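Local coordinates for ribose ABC transporter, substrate binding protein (Conexibacter woesei, PDB 4KQ9) that probably binds a carbohydrate, presumably ribose or a related sugar, and delivers it to a membrane ABC transporter for uptake, at residues A[3-8]-A[261-266]; A[36-41]-A[253-258]; A[103-108]-A[265-270]; A[65-70]-A[89-94]; A[109-114]-A[271-276]. The protein carries 1 engineered substitution. All coordinates share one frame; numbering follows the deposited sequence.

Contact 1: residues A[3-8]-A[261-266]; sequences GSAAGK and YLETGK
Short of its flat carboxylate, Glu263 touches Gly3 through the methylene CG, 3.7 Å from Gly3 O; the carboxylate beyond it passes Ala5, with OE1 4.2 Å from Ala5 N. With CG anti to the backbone N (chi1 174°) and the chain straight beyond it, Glu263 carries OE1 on to a salt bridge with Arg36. The other flat group, the Tyr261 ring, stays clear of the N-terminal segment and has the carbonyl carbon of Lys266 in plane at its edge. The main apolar touch is between Lys8 and Leu262, which run past each other in opposite senses, Lys8 CB coming to 3.5 Å from Leu262 CD1. Ala5 CB adds a looser contact with Leu262 CB. Backbones meet where Gly3 CA points a C-H at Glu263 O (3.4 Å). One water accepts from Gly3 N and donates to Glu263 O; another donates to Leu262 O at 2.8 Å and accepts only weakly from Ser4 N. The chain's N-terminal loop is thus laid against the last turn of helix 247-264, whose late carbonyls, lacking a further helical turn to use them, are satisfied through solvent, as suits a joint at the surface.

Contact 2: residues A[36-41]-A[253-258]; sequences RRLDFD and IAIDVM
At one edge of the parallel sheet in the lobe that contains the N-terminus, Leu38, just ahead of strand 39-45, and Phe40 within it pack on Ile255 of helix 247-264. The two methyl ends of Ile255 divide the work: CG2 meets Leu38 CD1 at 3.7 Å, while CD1 meets CE1 of the Phe40 ring at 3.8 Å, approaching it at a slant. Just before the strand, Arg37 takes a positive phi in the Schellman motif that closes helix 20-35. Arg36, beside that helix end, bends at chi2 and chi3 (-51° and -67°), curling its guanidinium over to Asp256. There NH1 donates to Asp256 OD1 at 2.9 Å in a salt bridge. The oxygen lies in the guanidinium plane, yet the nitrogen stands well above the carboxylate plane. OD1 has a second donor in Gln32 NE2; NH2 of Arg36 turns to Asp260 and Glu263 farther along the helix. Around this contact, Phe40 reaches Ala29 and Ala33 of helix 20-35 as well as Val10 and Tyr12 of strand 9-15, and Ile255 also touches Ala29, placing the joint where helices 20-35 and 247-264 lie side by side on the sheet.

Contact 3: residues A[103-108]-A[265-270]; sequences GQLSFV and GKKPDR
Lys267 starts the contact with its aliphatic part, CD resting 4.0 Å from Leu105 CD1, while its ammonium group is hydrogen-bonded to Tyr261 OH. Pro268 follows and supplies the apolar centre: its CD and CG edge presses on the branched end of Leu105, with Pro268 CD 3.7 Å from Leu105 CD1. Leu105 CG stands anti to its own backbone N (chi1 -169°), which turns the isopropyl end back to the proline although CB starts off in another direction. A water donates to both Pro268 O and Leu105 O, filling in where the two backbones do not bond directly. Asp269 contributes its carbonyl, whose lone pair takes the proton of Ser106 OG at 2.8 Å. At Arg270 the strand pairing sets in, Phe107 N donating to Arg270 O at 2.9 Å, and a second water runs from that oxygen to Gln104 NE2, which also binds a glycerol. The Arg270 side chain folds back and grips Gln104 O side-on with two nitrogens, NE at 3.1 Å and NH2 at 2.7 Å, the oxygen lying in the guanidinium plane. NH2 has a second partner in the Asp101 carboxylate. The loop ahead of strand 271-273 is therefore guided onto strand 106-109 mainly through backbone carbonyls; Gln104 O and Asp101 together fix the guanidinium's rotation, and Asp101 probably balances part of its positive charge.

Contact 4: residues A[65-70]-A[89-94]; sequences DGLIVS and VPVILL
Leu67, Ile68 and Val69 pair in parallel with Val91, Ile92 and Leu93, the short strands running 18° apart and joined by a zigzag of hydrogen bonds from Leu67 N to Pro90 O, Ile92 N to Leu67 O, Val69 N to Ile92 O and Leu94 N to Val69 O, the last with its donor above the carbonyl plane. On one face Val89 CG1 tucks against Leu67 CB at 3.8 Å, and Val69 CG2 lies more loosely, 4.3 Å from Val91 CG1. These strands and helix 78-86 between them form a beta-alpha-beta crossover of the Rossmann-like lobe, and the two faces of the pair are dressed accordingly. Leu67, Val69 and Val91 point to helix 78-86, meeting Ala84, Ile81 and Val85. Ile68 and Ile92 turn to helix 247-264, where Ile255, Val257 and Met258 (a selenomethionine) cover them. Leu94 joins this side: with CG anti to the backbone N (chi1 -179°) it lays CD2 slantwise on Ile68 CG2, 3.7 Å away. At the far end Ser70 OG, hydrogen-bonded to Tyr12 OH, lies 2.9 Å from Leu94 O. At the near end the Pro90 ring abuts Asp65 O, and the carboxylate of Asp65 accepts from Lys9 N.

Contact 5: residues A[109-114]-A[271-276]; sequences GSDFAE and RIFTPV. With GOL (glycerol), chain B.
Gly109 O is approached from opposite faces of its carbonyl plane, by Thr274 N at 3.3 Å on one and by Arg271 NH1 at 3.0 Å on the other. The same guanidinium goes on to the next carbonyl, NH2 donating to Ser110 O at 2.8 Å, so that two successive peptides are held by one side chain. NH1 also reaches Phe107 O. Gly109 N completes the backbone pairing with Ile272 O, 3.1 Å away. Both segments leave the sheet of one lobe here and pass to the other: they are two of the interlobe crossovers of a type I periplasmic binding protein, and Ser110 OG is bonded to Gln245 in the third. A water accepts from Ser110 OG and Thr274 OG1 and donates to Pro275 O. Farther on, the Asp111 carboxylate stacks on one face of the Phe273 ring, planes 22° apart, and Asp111 CB comes to 3.5 Å from Phe273 CD1. Asp111 also caps helix 112-126 through weak bonds from Ala113 N and Glu114 N to OD1. O3 of a glycerol, probably from the crystallisation liquor, accepts from Asp111 N and donates to Thr274 O, bridging the segments, though the molecule's placement beside Glu114 is doubtful.

Contact 4 is the buried one, a hydrophobic strand pair inside the sheet, whereas contacts 1 and 2 lie at the surface and contacts 3 and 5 are partly buried. Helix 247-264 serves contacts 1 and 2 and also roofs the isoleucine face of contact 4, Met258 and Val257 of contact 2 touching Leu67 and Ile92 of contact 4. Contacts 3 and 5 follow one another along the pairing of strands 106-109 and 271-273, and Leu93 bonds contact 4 to contact 3 through Ser106 and Val108. Chemistry shifts with place: hydrogen-bonded links made through water alone at the chain end, a salt-bridge network at the sheet edge, and arginines on backbone carbonyls toward the lobe crossing.

Contact 1: residues A[3-8]-A[261-266]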
# COMPACT_ATOMS: atom_id res chain seq x y z
N GLY A 3 -30.79 -3.40 15.36
CA GLY A 3 -29.67 -2.46 15.59
C GLY A 3 -29.38 -1.49 14.43
O GLY A 3 -29.84 -1.73 13.31
N SER A 4 -28.64 -0.41 14.67
CA SER A 4 -28.33 0.54 13.59
C SER A 4 -27.03 1.27 13.85
O SER A 4 -26.68 1.58 15.00
CB SER A 4 -29.46 1.58 13.50
OG SER A 4 -29.09 2.66 12.67
N ALA A 5 -26.30 1.56 12.77
CA ALA A 5 -25.09 2.32 12.83
C ALA A 5 -25.37 3.85 12.71
O ALA A 5 -24.51 4.66 13.07
CB ALA A 5 -24.14 1.85 11.73
N ALA A 6 -26.58 4.23 12.24
CA ALA A 6 -26.98 5.67 12.04
C ALA A 6 -26.72 6.49 13.27
O ALA A 6 -27.13 6.10 14.33
CB ALA A 6 -28.46 5.77 11.69
N GLY A 7 -26.00 7.60 13.16
CA GLY A 7 -25.68 8.44 14.32
C GLY A 7 -24.42 8.12 15.09
O GLY A 7 -23.79 9.03 15.68
N LYS A 8 -23.98 6.86 15.05
CA LYS A 8 -22.75 6.46 15.74
C LYS A 8 -21.59 7.36 15.34
O LYS A 8 -21.46 7.71 14.16
CB LYS A 8 -22.37 5.01 15.40
CG LYS A 8 -23.40 3.97 15.73
CD LYS A 8 -23.52 3.74 17.22
CE LYS A 8 -24.68 2.79 17.44
NZ LYS A 8 -24.94 2.75 18.89
N TYR A 261 -20.33 -3.81 12.29
CA TYR A 261 -20.10 -4.18 13.69
C TYR A 261 -20.97 -3.34 14.66
O TYR A 261 -21.58 -3.91 15.61
CB TYR A 261 -18.65 -4.02 14.07
CG TYR A 261 -18.33 -4.30 15.50
CD1 TYR A 261 -18.40 -5.58 15.96
CD2 TYR A 261 -17.90 -3.29 16.38
CE1 TYR A 261 -18.11 -5.88 17.26
CE2 TYR A 261 -17.62 -3.59 17.72
CZ TYR A 261 -17.72 -4.91 18.13
OH TYR A 261 -17.39 -5.35 19.40
N LEU A 262 -21.01 -2.03 14.47
CA LEU A 262 -21.86 -1.18 15.34
C LEU A 262 -23.36 -1.52 15.22
O LEU A 262 -24.11 -1.40 16.18
CB LEU A 262 -21.62 0.27 15.09
CG LEU A 262 -20.24 0.81 15.42
CD1 LEU A 262 -20.19 2.28 14.99
CD2 LEU A 262 -19.81 0.67 16.87
N GLU A 263 -23.77 -2.07 14.09
CA GLU A 263 -25.16 -2.39 13.85
C GLU A 263 -25.57 -3.76 14.41
O GLU A 263 -26.69 -3.91 14.90
CB GLU A 263 -25.34 -2.35 12.34
CG GLU A 263 -26.67 -2.79 11.82
CD GLU A 263 -26.75 -2.55 10.32
OE1 GLU A 263 -26.47 -1.39 9.84
OE2 GLU A 263 -27.08 -3.52 9.62
N THR A 264 -24.67 -4.75 14.37
CA THR A 264 -25.01 -6.13 14.64
C THR A 264 -24.29 -6.72 15.87
O THR A 264 -24.67 -7.79 16.33
CB THR A 264 -24.67 -7.01 13.45
OG1 THR A 264 -23.24 -7.15 13.35
CG2 THR A 264 -25.23 -6.42 12.11
N GLY A 265 -23.23 -6.06 16.32
CA GLY A 265 -22.34 -6.60 17.28
C GLY A 265 -21.60 -7.86 16.88
O GLY A 265 -20.93 -8.45 17.75
N LYS A 266 -21.72 -8.33 15.63
CA LYS A 266 -20.96 -9.50 15.22
C LYS A 266 -19.47 -9.12 14.87
O LYS A 266 -19.24 -8.24 14.05
CB LYS A 266 -21.58 -10.16 14.00
CG LYS A 266 -22.85 -10.90 14.31
CD LYS A 266 -23.64 -11.29 13.06
CE LYS A 266 -25.04 -11.73 13.47
NZ LYS A 266 -25.97 -11.77 12.30
O HOH W 1 -29.14 -5.64 15.16
O HOH W 2 -26.58 -0.95 17.32

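Contact 2: residues A[36-41]-A[253-258]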
# COMPACT_ATOMS: atom_id res chain seq x y z
N ARG A 36 -23.77 5.15 5.13
CA ARG A 36 -24.15 4.39 6.33
C ARG A 36 -24.73 5.31 7.44
O ARG A 36 -25.07 4.84 8.53
CB ARG A 36 -22.92 3.66 6.87
CG ARG A 36 -22.31 2.61 5.96
CD ARG A 36 -23.36 1.63 5.47
NE ARG A 36 -23.89 0.81 6.56
CZ ARG A 36 -23.42 -0.40 6.91
NH1 ARG A 36 -22.38 -0.94 6.28
NH2 ARG A 36 -24.00 -1.09 7.88
N ARG A 37 -24.74 6.60 7.18
CA ARG A 37 -25.28 7.63 8.07
C ARG A 37 -24.60 7.77 9.42
O ARG A 37 -25.25 8.05 10.42
CB ARG A 37 -26.79 7.46 8.23
CG ARG A 37 -27.50 7.75 6.92
CD ARG A 37 -28.99 8.01 7.07
NE ARG A 37 -29.68 6.75 7.23
CZ ARG A 37 -30.52 6.45 8.22
NH1 ARG A 37 -31.06 5.23 8.23
NH2 ARG A 37 -30.86 7.33 9.17
N LEU A 38 -23.28 7.63 9.43
CA LEU A 38 -22.49 7.82 10.60
C LEU A 38 -22.21 9.30 10.88
O LEU A 38 -22.15 10.09 9.96
CB LEU A 38 -21.11 7.16 10.43
CG LEU A 38 -21.09 5.66 10.19
CD1 LEU A 38 -19.67 5.25 9.79
CD2 LEU A 38 -21.47 4.98 11.48
N ASP A 39 -22.02 9.64 12.15
CA ASP A 39 -21.37 10.89 12.51
C ASP A 39 -19.86 10.68 12.47
O ASP A 39 -19.26 10.09 13.40
CB ASP A 39 -21.82 11.40 13.90
CG ASP A 39 -21.13 12.71 14.28
OD1 ASP A 39 -20.77 13.48 13.37
OD2 ASP A 39 -20.92 12.96 15.47
N PHE A 40 -19.24 11.19 11.41
CA PHE A 40 -17.88 10.78 11.02
C PHE A 40 -16.90 11.95 10.95
O PHE A 40 -17.11 12.91 10.22
CB PHE A 40 -17.92 10.01 9.69
CG PHE A 40 -16.54 9.57 9.18
CD1 PHE A 40 -15.80 8.63 9.86
CD2 PHE A 40 -15.99 10.10 8.02
CE1 PHE A 40 -14.54 8.27 9.42
CE2 PHE A 40 -14.75 9.71 7.58
CZ PHE A 40 -14.03 8.79 8.27
N ASP A 41 -15.81 11.87 11.67
CA ASP A 41 -14.75 12.83 11.52
C ASP A 41 -13.44 12.21 11.11
O ASP A 41 -13.11 11.14 11.56
CB ASP A 41 -14.50 13.55 12.84
CG ASP A 41 -15.36 14.78 12.98
OD1 ASP A 41 -16.63 14.66 12.97
OD2 ASP A 41 -14.77 15.88 13.07
N ILE A 253 -14.32 0.18 2.71
CA ILE A 253 -14.39 -1.11 3.36
C ILE A 253 -14.24 -0.94 4.86
O ILE A 253 -15.00 -1.56 5.63
CB ILE A 253 -13.33 -2.09 2.78
CG1 ILE A 253 -13.74 -2.59 1.41
CG2 ILE A 253 -13.15 -3.31 3.67
CD1 ILE A 253 -12.60 -3.32 0.68
N ALA A 254 -13.28 -0.15 5.30
CA ALA A 254 -13.12 0.08 6.73
C ALA A 254 -14.39 0.64 7.38
O ALA A 254 -14.79 0.19 8.48
CB ALA A 254 -11.93 1.01 7.02
N ILE A 255 -15.03 1.57 6.70
CA ILE A 255 -16.29 2.14 7.19
C ILE A 255 -17.38 1.05 7.23
O ILE A 255 -18.07 0.96 8.16
CB ILE A 255 -16.79 3.35 6.37
CG1 ILE A 255 -15.97 4.60 6.61
CG2 ILE A 255 -18.24 3.71 6.70
CD1 ILE A 255 -15.85 4.96 8.07
N ASP A 256 -17.53 0.29 6.17
CA ASP A 256 -18.50 -0.77 6.14
C ASP A 256 -18.28 -1.82 7.27
O ASP A 256 -19.19 -2.24 7.86
CB ASP A 256 -18.59 -1.43 4.81
CG ASP A 256 -19.56 -0.71 3.86
OD1 ASP A 256 -20.47 0.03 4.30
OD2 ASP A 256 -19.35 -0.88 2.69
N VAL A 257 -17.05 -2.20 7.50
CA VAL A 257 -16.72 -3.08 8.59
C VAL A 257 -17.15 -2.48 9.94
O VAL A 257 -17.83 -3.09 10.70
CB VAL A 257 -15.23 -3.44 8.57
CG1 VAL A 257 -14.88 -4.24 9.77
CG2 VAL A 257 -14.95 -4.23 7.31
N MSE A 258 -16.75 -1.28 10.20
CA MSE A 258 -17.14 -0.63 11.42
C MSE A 258 -18.62 -0.46 11.51
O MSE A 258 -19.20 -0.78 12.56
CB MSE A 258 -16.47 0.73 11.55
CG MSE A 258 -16.86 1.49 12.81
SE MSE A 258 -16.03 0.60 14.38
CE MSE A 258 -14.24 1.25 14.16

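Contact 3: residues A[103-108]-A[265-270]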
# COMPACT_ATOMS: atom_id res chain seq x y z
N GLY A 103 -5.41 -6.29 20.26
CA GLY A 103 -6.86 -6.44 20.50
C GLY A 103 -7.76 -5.57 19.62
O GLY A 103 -8.98 -5.35 19.89
N GLN A 104 -7.18 -5.07 18.54
CA GLN A 104 -7.99 -4.43 17.51
C GLN A 104 -9.07 -5.36 17.01
O GLN A 104 -8.91 -6.61 16.94
CB GLN A 104 -7.11 -3.89 16.37
CG GLN A 104 -6.52 -4.91 15.41
CD GLN A 104 -5.27 -5.55 15.97
OE1 GLN A 104 -4.79 -5.13 17.02
NE2 GLN A 104 -4.74 -6.56 15.27
N LEU A 105 -10.17 -4.75 16.64
CA LEU A 105 -11.26 -5.42 15.94
C LEU A 105 -10.85 -6.02 14.60
O LEU A 105 -11.24 -7.17 14.29
CB LEU A 105 -12.39 -4.40 15.73
CG LEU A 105 -13.74 -4.90 15.26
CD1 LEU A 105 -14.44 -5.61 16.40
CD2 LEU A 105 -14.58 -3.74 14.69
N SER A 106 -10.09 -5.27 13.79
CA SER A 106 -9.56 -5.77 12.55
C SER A 106 -8.40 -4.89 12.02
O SER A 106 -8.19 -3.75 12.48
CB SER A 106 -10.68 -5.84 11.49
OG SER A 106 -10.27 -6.57 10.37
N PHE A 107 -7.69 -5.45 11.05
CA PHE A 107 -6.67 -4.79 10.24
C PHE A 107 -7.10 -4.95 8.79
O PHE A 107 -7.15 -6.03 8.26
CB PHE A 107 -5.32 -5.39 10.53
CG PHE A 107 -4.22 -4.91 9.62
CD1 PHE A 107 -4.28 -3.69 8.97
CD2 PHE A 107 -3.11 -5.69 9.45
CE1 PHE A 107 -3.27 -3.29 8.10
CE2 PHE A 107 -2.08 -5.30 8.61
CZ PHE A 107 -2.15 -4.09 7.94
N VAL A 108 -7.53 -3.85 8.20
CA VAL A 108 -8.02 -3.76 6.84
C VAL A 108 -6.87 -3.16 6.03
O VAL A 108 -6.38 -2.05 6.34
CB VAL A 108 -9.26 -2.83 6.77
CG1 VAL A 108 -9.67 -2.51 5.35
CG2 VAL A 108 -10.45 -3.47 7.44
N GLY A 265 -23.23 -6.06 16.32
CA GLY A 265 -22.34 -6.60 17.28
C GLY A 265 -21.60 -7.86 16.88
O GLY A 265 -20.93 -8.45 17.75
N LYS A 266 -21.72 -8.33 15.63
CA LYS A 266 -20.96 -9.50 15.22
C LYS A 266 -19.47 -9.12 14.87
O LYS A 266 -19.24 -8.24 14.05
CB LYS A 266 -21.58 -10.16 14.00
CG LYS A 266 -22.85 -10.90 14.31
CD LYS A 266 -23.64 -11.29 13.06
CE LYS A 266 -25.04 -11.73 13.47
NZ LYS A 266 -25.97 -11.77 12.30
N LYS A 267 -18.49 -9.80 15.45
CA LYS A 267 -17.10 -9.49 15.18
C LYS A 267 -16.77 -9.82 13.74
O LYS A 267 -17.03 -10.90 13.27
CB LYS A 267 -16.18 -10.34 16.01
CG LYS A 267 -16.31 -10.22 17.52
CD LYS A 267 -16.02 -8.86 18.01
CE LYS A 267 -15.35 -8.93 19.38
NZ LYS A 267 -15.49 -7.57 19.99
N PRO A 268 -16.11 -8.90 13.06
CA PRO A 268 -15.56 -9.20 11.72
C PRO A 268 -14.32 -10.12 11.83
O PRO A 268 -13.79 -10.28 12.93
CB PRO A 268 -15.15 -7.82 11.22
CG PRO A 268 -14.88 -7.08 12.42
CD PRO A 268 -15.63 -7.62 13.57
N ASP A 269 -13.85 -10.61 10.70
CA ASP A 269 -12.55 -11.22 10.52
C ASP A 269 -11.52 -10.17 11.00
O ASP A 269 -11.68 -8.98 10.71
CB ASP A 269 -12.33 -11.60 9.07
CG ASP A 269 -13.37 -12.65 8.58
OD1 ASP A 269 -13.17 -13.81 8.87
OD2 ASP A 269 -14.40 -12.31 7.94
N ARG A 270 -10.49 -10.64 11.72
CA ARG A 270 -9.50 -9.75 12.27
C ARG A 270 -8.46 -9.30 11.26
O ARG A 270 -7.81 -8.31 11.53
CB ARG A 270 -8.84 -10.36 13.51
CG ARG A 270 -9.82 -10.67 14.64
CD ARG A 270 -9.05 -10.93 15.94
NE ARG A 270 -8.49 -9.67 16.46
CZ ARG A 270 -7.28 -9.55 16.99
NH1 ARG A 270 -6.47 -10.60 17.06
NH2 ARG A 270 -6.87 -8.36 17.45
O HOH W 3 -5.72 -7.99 13.14
O HOH W 4 -12.94 -8.91 15.20

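Contact 4: residues A[65-70]-A[89-94]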
# COMPACT_ATOMS: atom_id res chain seq x y z
N ASP A 65 -17.79 6.05 19.38
CA ASP A 65 -18.28 4.65 19.25
C ASP A 65 -17.30 3.79 18.46
O ASP A 65 -17.40 2.60 18.52
CB ASP A 65 -19.60 4.60 18.57
CG ASP A 65 -20.71 5.34 19.34
OD1 ASP A 65 -20.87 4.98 20.50
OD2 ASP A 65 -21.40 6.24 18.74
N GLY A 66 -16.44 4.39 17.65
CA GLY A 66 -15.38 3.65 16.94
C GLY A 66 -14.22 4.53 16.51
O GLY A 66 -14.38 5.74 16.35
N LEU A 67 -13.04 3.92 16.45
CA LEU A 67 -11.81 4.53 15.99
C LEU A 67 -11.20 3.70 14.87
O LEU A 67 -10.98 2.50 15.05
CB LEU A 67 -10.79 4.55 17.11
CG LEU A 67 -9.41 5.21 16.92
CD1 LEU A 67 -9.48 6.66 16.48
CD2 LEU A 67 -8.60 5.13 18.20
N ILE A 68 -10.89 4.35 13.75
CA ILE A 68 -10.09 3.78 12.67
C ILE A 68 -8.74 4.54 12.66
O ILE A 68 -8.71 5.75 12.84
CB ILE A 68 -10.83 3.92 11.34
CG1 ILE A 68 -12.27 3.37 11.49
CG2 ILE A 68 -10.01 3.34 10.17
CD1 ILE A 68 -13.11 3.59 10.28
N VAL A 69 -7.63 3.81 12.52
CA VAL A 69 -6.31 4.39 12.57
C VAL A 69 -5.47 3.88 11.43
O VAL A 69 -5.28 2.68 11.31
CB VAL A 69 -5.55 4.01 13.85
CG1 VAL A 69 -4.23 4.76 13.89
CG2 VAL A 69 -6.36 4.31 15.12
N SER A 70 -4.93 4.79 10.62
CA SER A 70 -3.74 4.47 9.76
C SER A 70 -2.48 4.96 10.50
O SER A 70 -2.26 6.17 10.61
CB SER A 70 -3.83 5.14 8.40
OG SER A 70 -5.01 4.74 7.69
N VAL A 89 -12.99 1.23 23.22
CA VAL A 89 -13.25 1.71 21.83
C VAL A 89 -12.90 0.61 20.82
O VAL A 89 -11.79 0.12 20.81
CB VAL A 89 -12.46 2.99 21.48
CG1 VAL A 89 -12.93 3.54 20.12
CG2 VAL A 89 -12.60 4.04 22.56
N PRO A 90 -13.84 0.18 20.00
CA PRO A 90 -13.45 -0.78 18.94
C PRO A 90 -12.51 -0.04 17.97
O PRO A 90 -12.84 1.08 17.56
CB PRO A 90 -14.73 -1.06 18.21
CG PRO A 90 -15.82 -0.29 18.92
CD PRO A 90 -15.21 0.65 19.88
N VAL A 91 -11.36 -0.65 17.65
CA VAL A 91 -10.36 -0.02 16.78
C VAL A 91 -10.14 -0.84 15.51
O VAL A 91 -9.94 -2.03 15.59
CB VAL A 91 -9.03 0.04 17.49
CG1 VAL A 91 -7.94 0.57 16.59
CG2 VAL A 91 -9.16 0.89 18.75
N ILE A 92 -10.07 -0.20 14.36
CA ILE A 92 -9.72 -0.88 13.13
C ILE A 92 -8.42 -0.22 12.67
O ILE A 92 -8.37 0.99 12.55
CB ILE A 92 -10.80 -0.76 12.04
CG1 ILE A 92 -12.06 -1.55 12.46
CG2 ILE A 92 -10.27 -1.29 10.69
CD1 ILE A 92 -13.22 -1.35 11.48
N LEU A 93 -7.41 -1.02 12.39
CA LEU A 93 -6.24 -0.54 11.73
C LEU A 93 -6.47 -0.53 10.22
O LEU A 93 -7.11 -1.44 9.65
CB LEU A 93 -5.04 -1.41 12.06
CG LEU A 93 -4.82 -1.47 13.55
CD1 LEU A 93 -3.88 -2.61 13.85
CD2 LEU A 93 -4.35 -0.09 14.03
N LEU A 94 -5.92 0.48 9.55
CA LEU A 94 -6.26 0.71 8.15
C LEU A 94 -5.01 1.03 7.35
O LEU A 94 -4.27 1.94 7.71
CB LEU A 94 -7.31 1.83 8.07
CG LEU A 94 -7.78 2.17 6.67
CD1 LEU A 94 -8.28 0.99 5.89
CD2 LEU A 94 -8.85 3.23 6.62

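Contact 5: residues A[109-114]-A[271-276]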
# COMPACT_ATOMS: atom_id res chain seq x y z
N GLY A 109 -6.45 -3.87 4.98
CA GLY A 109 -5.41 -3.33 4.14
C GLY A 109 -4.78 -4.41 3.24
O GLY A 109 -5.17 -5.58 3.26
N SER A 110 -3.94 -3.96 2.31
CA SER A 110 -3.44 -4.87 1.28
C SER A 110 -2.64 -6.01 1.90
O SER A 110 -2.07 -5.86 2.95
CB SER A 110 -2.49 -4.14 0.28
OG SER A 110 -3.10 -3.05 -0.29
N ASP A 111 -2.60 -7.10 1.16
CA ASP A 111 -1.72 -8.22 1.41
C ASP A 111 -0.42 -7.98 0.64
O ASP A 111 -0.37 -8.21 -0.58
CB ASP A 111 -2.40 -9.47 0.87
CG ASP A 111 -1.56 -10.75 1.07
OD1 ASP A 111 -0.42 -10.68 1.55
OD2 ASP A 111 -2.10 -11.82 0.71
N PHE A 112 0.56 -7.49 1.35
CA PHE A 112 1.81 -7.05 0.74
C PHE A 112 2.52 -8.26 0.08
O PHE A 112 3.17 -8.06 -0.93
CB PHE A 112 2.73 -6.39 1.75
CG PHE A 112 2.17 -5.14 2.43
CD1 PHE A 112 1.38 -4.23 1.77
CD2 PHE A 112 2.60 -4.84 3.75
CE1 PHE A 112 0.90 -3.09 2.40
CE2 PHE A 112 2.14 -3.68 4.38
CZ PHE A 112 1.28 -2.80 3.70
N ALA A 113 2.33 -9.48 0.60
CA ALA A 113 2.91 -10.72 -0.01
C ALA A 113 2.31 -11.04 -1.32
O ALA A 113 2.99 -11.46 -2.24
CB ALA A 113 2.72 -11.90 0.94
N GLU A 114 0.99 -10.78 -1.45
CA GLU A 114 0.31 -10.91 -2.72
C GLU A 114 0.83 -9.92 -3.77
O GLU A 114 1.05 -10.30 -4.90
CB GLU A 114 -1.18 -10.66 -2.56
CG GLU A 114 -1.99 -11.49 -3.49
CD GLU A 114 -2.77 -10.65 -4.46
OE1 GLU A 114 -3.79 -10.04 -4.06
OE2 GLU A 114 -2.38 -10.62 -5.64
N ARG A 271 -8.35 -9.97 10.10
CA ARG A 271 -7.55 -9.53 8.98
C ARG A 271 -8.43 -9.48 7.76
O ARG A 271 -9.02 -10.48 7.41
CB ARG A 271 -6.29 -10.42 8.79
CG ARG A 271 -5.31 -9.93 7.78
CD ARG A 271 -4.57 -8.68 8.25
NE ARG A 271 -3.60 -8.22 7.26
CZ ARG A 271 -3.81 -7.38 6.24
NH1 ARG A 271 -4.99 -6.84 6.01
NH2 ARG A 271 -2.82 -7.08 5.41
N ILE A 272 -8.56 -8.33 7.10
CA ILE A 272 -9.40 -8.27 5.87
C ILE A 272 -8.49 -7.68 4.78
O ILE A 272 -8.09 -6.53 4.91
CB ILE A 272 -10.63 -7.37 6.11
CG1 ILE A 272 -11.55 -7.98 7.17
CG2 ILE A 272 -11.30 -7.02 4.80
CD1 ILE A 272 -12.59 -7.05 7.78
N PHE A 273 -8.09 -8.53 3.82
CA PHE A 273 -7.25 -8.14 2.70
C PHE A 273 -8.14 -7.40 1.72
O PHE A 273 -9.24 -7.85 1.43
CB PHE A 273 -6.68 -9.36 2.02
CG PHE A 273 -5.79 -10.18 2.88
CD1 PHE A 273 -4.68 -9.65 3.47
CD2 PHE A 273 -6.06 -11.52 3.10
CE1 PHE A 273 -3.82 -10.44 4.27
CE2 PHE A 273 -5.21 -12.32 3.88
CZ PHE A 273 -4.07 -11.79 4.45
N THR A 274 -7.69 -6.22 1.28
CA THR A 274 -8.38 -5.37 0.37
C THR A 274 -7.86 -5.62 -1.04
O THR A 274 -6.76 -6.04 -1.18
CB THR A 274 -8.21 -3.89 0.81
OG1 THR A 274 -6.84 -3.60 1.13
CG2 THR A 274 -9.01 -3.65 2.10
N PRO A 275 -8.67 -5.36 -2.05
CA PRO A 275 -8.30 -5.60 -3.43
C PRO A 275 -7.09 -4.80 -3.88
O PRO A 275 -6.82 -3.72 -3.40
CB PRO A 275 -9.54 -5.21 -4.23
CG PRO A 275 -10.56 -4.81 -3.32
CD PRO A 275 -9.98 -4.75 -1.93
N VAL A 276 -6.29 -5.42 -4.72
CA VAL A 276 -5.23 -4.74 -5.46
C VAL A 276 -5.46 -5.02 -6.95
O VAL A 276 -6.08 -6.04 -7.28
CB VAL A 276 -3.83 -5.22 -5.05
CG1 VAL A 276 -3.58 -5.04 -3.58
CG2 VAL A 276 -3.51 -6.66 -5.47
C1 GOL B . -7.17 -9.19 -2.10
O1 GOL B . -8.05 -10.32 -2.07
C2 GOL B . -5.69 -9.57 -2.21
O2 GOL B . -5.28 -10.39 -1.12
C3 GOL B . -4.78 -8.35 -2.10
O3 GOL B . -4.86 -7.67 -0.84
O HOH W 5 -5.61 -2.86 -1.13